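Local coordinates for terminal uridylyltransferase 1 (Trypanosoma brucei, PDB 5HZD), which adds uridines to the 3' end of guide RNAs, ribosomal RNAs and some mRNAs during mitochondrial RNA editing, at residues M342-Y352 against M398-E409. Numbering follows the deposited sequence. Where two conformers were deposited one is given.
Sequences MWIYYLVQKGY and MLVGFFYFYSFE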
ATOM      1  N   MET A 342      10.255 -10.491   0.097  1.00 11.13           N
ATOM      2  CA  MET A 342      11.475 -10.986  -0.517  1.00 11.01           C
ATOM      3  C   MET A 342      12.663 -10.089  -0.163  1.00 11.03           C
ATOM      4  O   MET A 342      13.729 -10.579   0.174  1.00 11.22           O
ATOM      5  CB  MET A 342      11.363 -11.049  -2.044  1.00 12.63           C
ATOM      6  CG  MET A 342      10.408 -12.116  -2.536  1.00 11.87           C
ATOM      7  SD  MET A 342      10.458 -12.235  -4.333  1.00 15.10           S
ATOM      8  CE  MET A 342      12.143 -12.757  -4.630  1.00 15.46           C
ATOM      9  N   TRP A 343      12.494  -8.779  -0.269  1.00 10.88           N
ATOM     10  CA  TRP A 343      13.592  -7.863  -0.004  1.00 10.95           C
ATOM     11  C   TRP A 343      13.989  -7.923   1.456  1.00 11.79           C
ATOM     12  O   TRP A 343      15.172  -8.029   1.788  1.00 11.25           O
ATOM     13  CB  TRP A 343      13.093  -6.464  -0.403  1.00 11.31           C
ATOM     14  CG  TRP A 343      13.935  -5.276  -0.006  1.00 10.88           C
ATOM     15  CD1 TRP A 343      13.516  -4.211   0.743  1.00 10.82           C
ATOM     16  CD2 TRP A 343      15.270  -4.946  -0.451  1.00 11.09           C
ATOM     17  NE1 TRP A 343      14.526  -3.264   0.831  1.00 11.02           N
ATOM     18  CE2 TRP A 343      15.599  -3.692   0.097  1.00 13.53           C
ATOM     19  CE3 TRP A 343      16.221  -5.609  -1.232  1.00 11.70           C
ATOM     20  CZ2 TRP A 343      16.822  -3.072  -0.123  1.00 11.90           C
ATOM     21  CZ3 TRP A 343      17.450  -4.976  -1.457  1.00 13.83           C
ATOM     22  CH2 TRP A 343      17.745  -3.736  -0.880  1.00 11.58           C
ATOM     23  N   ILE A 344      13.016  -7.881   2.349  1.00 10.95           N
ATOM     24  CA  ILE A 344      13.349  -7.878   3.781  1.00 11.11           C
ATOM     25  C   ILE A 344      13.988  -9.205   4.211  1.00 11.36           C
ATOM     26  O   ILE A 344      14.934  -9.210   5.006  1.00 11.59           O
ATOM     27  CB  ILE A 344      12.113  -7.631   4.595  1.00 11.02           C
ATOM     28  CG1 ILE A 344      11.695  -6.179   4.365  1.00 10.94           C
ATOM     29  CG2 ILE A 344      12.402  -7.839   6.071  1.00 11.58           C
ATOM     30  CD1 ILE A 344      10.266  -5.885   4.852  1.00 11.66           C
ATOM     31  N   TYR A 345      13.482 -10.324   3.686  1.00 11.35           N
ATOM     32  CA  TYR A 345      14.066 -11.627   4.041  1.00 11.63           C
ATOM     33  C   TYR A 345      15.531 -11.661   3.641  1.00 12.61           C
ATOM     34  O   TYR A 345      16.383 -12.116   4.413  1.00 12.09           O
ATOM     35  CB  TYR A 345      13.304 -12.770   3.357  1.00 11.64           C
ATOM     36  CG  TYR A 345      13.919 -14.126   3.560  1.00 12.25           C
ATOM     37  CD1 TYR A 345      13.726 -14.823   4.744  1.00 12.92           C
ATOM     38  CD2 TYR A 345      14.695 -14.701   2.545  1.00 12.95           C
ATOM     39  CE1 TYR A 345      14.309 -16.112   4.932  1.00 12.61           C
ATOM     40  CE2 TYR A 345      15.256 -15.963   2.715  1.00 12.43           C
ATOM     41  CZ  TYR A 345      15.063 -16.645   3.903  1.00 13.46           C
ATOM     42  OH  TYR A 345      15.638 -17.883   4.089  1.00 14.45           O
ATOM     43  N   TYR A 346      15.825 -11.168   2.445  1.00 11.69           N
ATOM     44  CA  TYR A 346      17.223 -11.034   2.009  1.00 11.88           C
ATOM     45  C   TYR A 346      18.030 -10.151   2.973  1.00 12.01           C
ATOM     46  O   TYR A 346      19.151 -10.513   3.380  1.00 13.56           O
ATOM     47  CB  TYR A 346      17.256 -10.494   0.580  1.00 11.76           C
ATOM     48  CG  TYR A 346      18.555  -9.826   0.192  1.00 11.93           C
ATOM     49  CD1 TYR A 346      19.700 -10.573  -0.065  1.00 12.23           C
ATOM     50  CD2 TYR A 346      18.615  -8.452   0.076  1.00 12.06           C
ATOM     51  CE1 TYR A 346      20.880  -9.957  -0.462  1.00 13.25           C
ATOM     52  CE2 TYR A 346      19.784  -7.816  -0.296  1.00 13.94           C
ATOM     53  CZ  TYR A 346      20.917  -8.572  -0.540  1.00 13.93           C
ATOM     54  OH  TYR A 346      22.080  -7.936  -0.940  1.00 17.18           O
ATOM     55  N   LEU A 347      17.497  -8.988   3.342  1.00 11.84           N
ATOM     56  CA  LEU A 347      18.202  -8.114   4.268  1.00 12.02           C
ATOM     57  C   LEU A 347      18.481  -8.804   5.589  1.00 12.29           C
ATOM     58  O   LEU A 347      19.561  -8.609   6.166  1.00 14.36           O
ATOM     59  CB  LEU A 347      17.408  -6.808   4.530  1.00 11.83           C
ATOM     60  CG  LEU A 347      17.188  -5.914   3.299  1.00 13.78           C
ATOM     61  CD1 LEU A 347      16.340  -4.688   3.692  1.00 17.07           C
ATOM     62  CD2 LEU A 347      18.543  -5.492   2.662  1.00 13.59           C
ATOM     63  N   VAL A 348      17.523  -9.581   6.101  1.00 12.24           N
ATOM     64  CA  VAL A 348      17.726 -10.238   7.380  1.00 12.56           C
ATOM     65  C   VAL A 348      18.768 -11.324   7.229  1.00 15.04           C
ATOM     66  O   VAL A 348      19.692 -11.426   8.043  1.00 16.36           O
ATOM     67  CB  VAL A 348      16.420 -10.871   7.881  1.00 14.05           C
ATOM     68  CG1 VAL A 348      16.711 -11.824   9.075  1.00 17.44           C
ATOM     69  CG2 VAL A 348      15.410  -9.800   8.258  1.00 13.66           C
ATOM     70  N   GLN A 349      18.654 -12.135   6.172  1.00 16.44           N
ATOM     71  CA  GLN A 349      19.529 -13.314   6.044  1.00 18.59           C
ATOM     72  C   GLN A 349      20.965 -12.896   5.831  1.00 20.07           C
ATOM     73  O   GLN A 349      21.897 -13.592   6.261  1.00 20.77           O
ATOM     74  CB  GLN A 349      19.052 -14.261   4.935  1.00 15.93           C
ATOM     75  CG  GLN A 349      17.748 -14.927   5.249  1.00 18.69           C
ATOM     76  CD  GLN A 349      17.798 -15.734   6.521  1.00 24.09           C
ATOM     77  OE1 GLN A 349      18.736 -16.502   6.736  1.00 24.67           O
ATOM     78  NE2 GLN A 349      16.783 -15.578   7.379  1.00 21.91           N
ATOM     79  N   LYS A 350      21.147 -11.743   5.201  1.00 15.76           N
ATOM     80  CA  LYS A 350      22.481 -11.209   4.923  1.00 17.79           C
ATOM     81  C   LYS A 350      23.006 -10.274   6.008  1.00 20.02           C
ATOM     82  O   LYS A 350      24.133  -9.786   5.917  1.00 27.17           O
ATOM     83  CB  LYS A 350      22.508 -10.517   3.553  1.00 21.32           C
ATOM     84  CG  LYS A 350      22.380 -11.486   2.370  1.00 21.06           C
ATOM     85  CD  LYS A 350      23.562 -12.462   2.321  1.00 30.03           C
ATOM     86  CE  LYS A 350      23.564 -13.298   1.049  1.00 35.45           C
ATOM     87  NZ  LYS A 350      24.725 -14.250   1.081  1.00 35.25           N
ATOM     88  N   GLY A 351      22.185  -9.998   7.014  1.00 16.67           N
ATOM     89  CA  GLY A 351      22.611  -9.228   8.181  1.00 20.01           C
ATOM     90  C   GLY A 351      22.574  -7.725   8.029  1.00 22.37           C
ATOM     91  O   GLY A 351      23.137  -7.014   8.844  1.00 27.37           O
ATOM     92  N   TYR A 352      21.926  -7.228   6.985  1.00 16.20           N
ATOM     93  CA  TYR A 352      21.736  -5.786   6.817  1.00 15.31           C
ATOM     94  C   TYR A 352      20.755  -5.147   7.800  1.00 17.92           C
ATOM     95  O   TYR A 352      20.874  -3.947   8.109  1.00 20.21           O
ATOM     96  CB  TYR A 352      21.278  -5.448   5.390  1.00 16.84           C
ATOM     97  CG  TYR A 352      22.301  -5.678   4.329  1.00 15.81           C
ATOM     98  CD1 TYR A 352      23.371  -4.803   4.174  1.00 21.43           C
ATOM     99  CD2 TYR A 352      22.211  -6.783   3.484  1.00 16.49           C
ATOM    100  CE1 TYR A 352      24.316  -5.005   3.183  1.00 21.28           C
ATOM    101  CE2 TYR A 352      23.142  -6.987   2.482  1.00 20.24           C
ATOM    102  CZ  TYR A 352      24.186  -6.095   2.343  1.00 25.18           C
ATOM    103  OH  TYR A 352      25.119  -6.301   1.359  1.00 32.19           O
ATOM    104  N   MET A 398      23.643  -3.658  -2.326  1.00 13.11           N
ATOM    105  CA  MET A 398      22.514  -4.391  -1.765  1.00 12.74           C
ATOM    106  C   MET A 398      21.530  -4.851  -2.819  1.00 13.12           C
ATOM    107  O   MET A 398      21.008  -5.964  -2.753  1.00 13.23           O
ATOM    108  CB  MET A 398      21.822  -3.532  -0.720  1.00 15.50           C
ATOM    109  CG  MET A 398      22.732  -3.355   0.476  1.00 16.92           C
ATOM    110  SD  MET A 398      22.192  -2.018   1.577  1.00 18.26           S
ATOM    111  CE  MET A 398      20.741  -2.749   2.352  1.00 14.07           C
ATOM    112  N   LEU A 399      21.272  -3.992  -3.799  1.00 12.52           N
ATOM    113  CA  LEU A 399      20.342  -4.368  -4.864  1.00 12.62           C
ATOM    114  C   LEU A 399      20.913  -5.450  -5.774  1.00 15.79           C
ATOM    115  O   LEU A 399      20.228  -6.428  -6.099  1.00 14.71           O
ATOM    116  CB  LEU A 399      19.889  -3.153  -5.676  1.00 14.70           C
ATOM    117  CG  LEU A 399      18.667  -3.472  -6.536  1.00 18.32           C
ATOM    118  CD1 LEU A 399      17.443  -3.717  -5.679  1.00 19.87           C
ATOM    119  CD2 LEU A 399      18.401  -2.331  -7.565  1.00 21.06           C
ATOM    120  N   VAL A 400      22.172  -5.316  -6.176  1.00 14.32           N
ATOM    121  CA  VAL A 400      22.807  -6.380  -6.953  1.00 16.13           C
ATOM    122  C   VAL A 400      22.790  -7.680  -6.147  1.00 15.99           C
ATOM    123  O   VAL A 400      22.501  -8.765  -6.666  1.00 16.15           O
ATOM    124  CB  VAL A 400      24.260  -5.992  -7.276  1.00 19.93           C
ATOM    125  CG1 VAL A 400      25.020  -7.195  -7.868  1.00 32.50           C
ATOM    126  CG2 VAL A 400      24.240  -4.861  -8.217  1.00 20.46           C
ATOM    127  N   GLY A 401      23.035  -7.550  -4.851  1.00 13.66           N
ATOM    128  CA  GLY A 401      23.074  -8.693  -3.971  1.00 14.55           C
ATOM    129  C   GLY A 401      21.724  -9.388  -3.854  1.00 13.28           C
ATOM    130  O   GLY A 401      21.682 -10.610  -3.693  1.00 14.34           O
ATOM    131  N   PHE A 402      20.632  -8.623  -3.946  1.00 13.14           N
ATOM    132  CA  PHE A 402      19.283  -9.195  -3.892  1.00 12.13           C
ATOM    133  C   PHE A 402      19.075 -10.110  -5.110  1.00 12.26           C
ATOM    134  O   PHE A 402      18.605 -11.250  -4.993  1.00 12.66           O
ATOM    135  CB  PHE A 402      18.241  -8.061  -3.870  1.00 11.86           C
ATOM    136  CG  PHE A 402      16.813  -8.498  -4.149  1.00 12.13           C
ATOM    137  CD1 PHE A 402      16.316  -8.536  -5.445  1.00 12.23           C
ATOM    138  CD2 PHE A 402      15.959  -8.803  -3.098  1.00 11.44           C
ATOM    139  CE1 PHE A 402      15.013  -8.914  -5.719  1.00 13.17           C
ATOM    140  CE2 PHE A 402      14.648  -9.159  -3.346  1.00 11.29           C
ATOM    141  CZ  PHE A 402      14.174  -9.200  -4.657  1.00 11.33           C
ATOM    142  N   PHE A 403      19.427  -9.609  -6.283  1.00 12.43           N
ATOM    143  CA  PHE A 403      19.236 -10.396  -7.507  1.00 12.63           C
ATOM    144  C   PHE A 403      20.185 -11.584  -7.516  1.00 14.58           C
ATOM    145  O   PHE A 403      19.809 -12.674  -7.943  1.00 15.20           O
ATOM    146  CB  PHE A 403      19.410  -9.513  -8.748  1.00 13.20           C
ATOM    147  CG  PHE A 403      18.247  -8.600  -8.973  1.00 15.82           C
ATOM    148  CD1 PHE A 403      17.057  -9.108  -9.478  1.00 17.60           C
ATOM    149  CD2 PHE A 403      18.317  -7.245  -8.653  1.00 17.75           C
ATOM    150  CE1 PHE A 403      15.971  -8.260  -9.688  1.00 15.11           C
ATOM    151  CE2 PHE A 403      17.232  -6.415  -8.851  1.00 18.29           C
ATOM    152  CZ  PHE A 403      16.061  -6.914  -9.373  1.00 17.31           C
ATOM    153  N   TYR A 404      21.417 -11.403  -7.033  1.00 14.50           N
ATOM    154  CA  TYR A 404      22.299 -12.559  -6.909  1.00 15.69           C
ATOM    155  C   TYR A 404      21.773 -13.622  -5.924  1.00 14.93           C
ATOM    156  O   TYR A 404      21.798 -14.832  -6.238  1.00 15.42           O
ATOM    157  CB  TYR A 404      23.727 -12.121  -6.546  1.00 13.66           C
ATOM    158  CG  TYR A 404      24.717 -13.265  -6.572  1.00 16.61           C
ATOM    159  CD1 TYR A 404      25.327 -13.647  -7.754  1.00 20.31           C
ATOM    160  CD2 TYR A 404      25.013 -13.962  -5.407  1.00 24.57           C
ATOM    161  CE1 TYR A 404      26.230 -14.713  -7.767  1.00 24.22           C
ATOM    162  CE2 TYR A 404      25.892 -15.016  -5.410  1.00 28.93           C
ATOM    163  CZ  TYR A 404      26.505 -15.371  -6.586  1.00 26.97           C
ATOM    164  OH  TYR A 404      27.388 -16.431  -6.582  1.00 31.33           O
ATOM    165  N   PHE A 405      21.306 -13.179  -4.754  1.00 13.02           N
ATOM    166  CA  PHE A 405      20.781 -14.085  -3.727  1.00 12.96           C
ATOM    167  C   PHE A 405      19.659 -14.942  -4.293  1.00 12.92           C
ATOM    168  O   PHE A 405      19.659 -16.175  -4.130  1.00 13.88           O
ATOM    169  CB  PHE A 405      20.294 -13.251  -2.536  1.00 13.17           C
ATOM    170  CG  PHE A 405      19.749 -14.071  -1.403  1.00 15.00           C
ATOM    171  CD1 PHE A 405      20.594 -14.787  -0.572  1.00 15.51           C
ATOM    172  CD2 PHE A 405      18.388 -14.131  -1.171  1.00 12.55           C
ATOM    173  CE1 PHE A 405      20.097 -15.576   0.495  1.00 13.97           C
ATOM    174  CE2 PHE A 405      17.871 -14.903  -0.096  1.00 12.47           C
ATOM    175  CZ  PHE A 405      18.721 -15.613   0.736  1.00 14.71           C
ATOM    176  N   TYR A 406      18.722 -14.314  -4.997  1.00 14.77           N
ATOM    177  CA  TYR A 406      17.583 -15.093  -5.468  1.00 13.52           C
ATOM    178  C   TYR A 406      17.860 -15.854  -6.741  1.00 16.18           C
ATOM    179  O   TYR A 406      17.111 -16.770  -7.092  1.00 17.09           O
ATOM    180  CB  TYR A 406      16.327 -14.227  -5.551  1.00 13.08           C
ATOM    181  CG  TYR A 406      15.790 -13.927  -4.167  1.00 12.11           C
ATOM    182  CD1 TYR A 406      15.344 -14.963  -3.342  1.00 12.18           C
ATOM    183  CD2 TYR A 406      15.749 -12.613  -3.677  1.00 12.39           C
ATOM    184  CE1 TYR A 406      14.855 -14.709  -2.063  1.00 12.01           C
ATOM    185  CE2 TYR A 406      15.241 -12.345  -2.386  1.00 11.68           C
ATOM    186  CZ  TYR A 406      14.806 -13.400  -1.601  1.00 11.76           C
ATOM    187  OH  TYR A 406      14.319 -13.165  -0.340  1.00 11.99           O
ATOM    188  N   SER A 407      18.928 -15.492  -7.442  1.00 13.83           N
ATOM    189  CA  SER A 407      19.277 -16.247  -8.634  1.00 14.78           C
ATOM    190  C   SER A 407      20.168 -17.466  -8.325  1.00 18.84           C
ATOM    191  O   SER A 407      20.067 -18.485  -9.007  1.00 20.43           O
ATOM    192  CB  SER A 407      19.969 -15.325  -9.674  1.00 13.78           C
ATOM    193  OG  SER A 407      19.112 -14.295 -10.182  1.00 16.76           O
ATOM    194  N   PHE A 408      21.007 -17.387  -7.288  1.00 14.22           N
ATOM    195  CA  PHE A 408      22.028 -18.429  -7.043  1.00 17.61           C
ATOM    196  C   PHE A 408      22.130 -18.987  -5.639  1.00 22.34           C
ATOM    197  O   PHE A 408      22.643 -20.093  -5.453  1.00 29.26           O
ATOM    198  CB  PHE A 408      23.427 -17.942  -7.473  1.00 19.69           C
ATOM    199  CG  PHE A 408      23.557 -17.744  -8.945  1.00 19.90           C
ATOM    200  CD1 PHE A 408      23.538 -18.829  -9.801  1.00 23.31           C
ATOM    201  CD2 PHE A 408      23.662 -16.472  -9.483  1.00 22.48           C
ATOM    202  CE1 PHE A 408      23.627 -18.650 -11.178  1.00 24.92           C
ATOM    203  CE2 PHE A 408      23.756 -16.280 -10.839  1.00 22.44           C
ATOM    204  CZ  PHE A 408      23.741 -17.370 -11.700  1.00 26.83           C
ATOM    205  N   GLU A 409      21.690 -18.244  -4.635  1.00 17.50           N
ATOM    206  CA  GLU A 409      21.913 -18.663  -3.256  1.00 18.66           C
ATOM    207  C   GLU A 409      20.666 -19.255  -2.611  1.00 18.96           C
ATOM    208  O   GLU A 409      20.709 -20.348  -2.017  1.00 22.04           O
ATOM    209  CB  GLU A 409      22.352 -17.461  -2.431  1.00 20.33           C
ATOM    210  CG  GLU A 409      23.575 -16.746  -2.925  1.00 33.53           C
ATOM    211  CD  GLU A 409      23.990 -15.690  -1.934  1.00 39.84           C
ATOM    212  OE1 GLU A 409      23.964 -14.496  -2.279  1.00 33.20           O
ATOM    213  OE2 GLU A 409      24.289 -16.064  -0.776  1.00 47.40           O
TER
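Tyr-346 fits as a knob into a hole lined by Met-398, Gly-401, Phe-402 and Phe-405 of helix 385-409, in the helical part of the enzyme where this helix crosses helix 336-349; the short segments 342-349 and 398-409 meet at 95°. A chi1 of 158° sets CG opposite the backbone N and sends the ring over Phe-402 CA. Its CB rests on Tyr-406 CE2; further out, CD1 meets Phe-405 CB at 3.7 Å, CD2 lies beside Phe-402 CB, and CE1 reaches the carbonyl of Gly-401. Phe-402 CA sits over the centre of the ring, a CH-pi contact 3.7 Å from the centroid. The OH ends close against the backbone of Gly-401, which has no side chain to block it, and comes within 2.9 Å of Met-398 O, at best a weak hydrogen bond.

Beside this knob, Tyr-406 OH donates to Met-342 O at 2.7 Å, approaching 15° from the carbonyl plane; the same oxygen also accepts the helical bond from Tyr-346 N. The Tyr-406 ring is clamped between Met-342 CE over one face and Phe-405 CD2 over the other. Trp-343 turns its six-membered ring obliquely to Phe-402, and both pack on Leu-317 of helix 310-324, which carries the UTP-binding Lys-318; Trp-343 NE1 is bonded to Ala-310 O. Met-398 lays CG over a face of Tyr-352, just past the C-terminal end of helix 336-349, and presses CE against Leu-347 CD2. Farther along segment 398-409, Lys-350 CE brushes Phe-405 CD1, and its NZ forms a salt bridge with Glu-409, meeting the syn lone pair of OE2 at 2.6 Å.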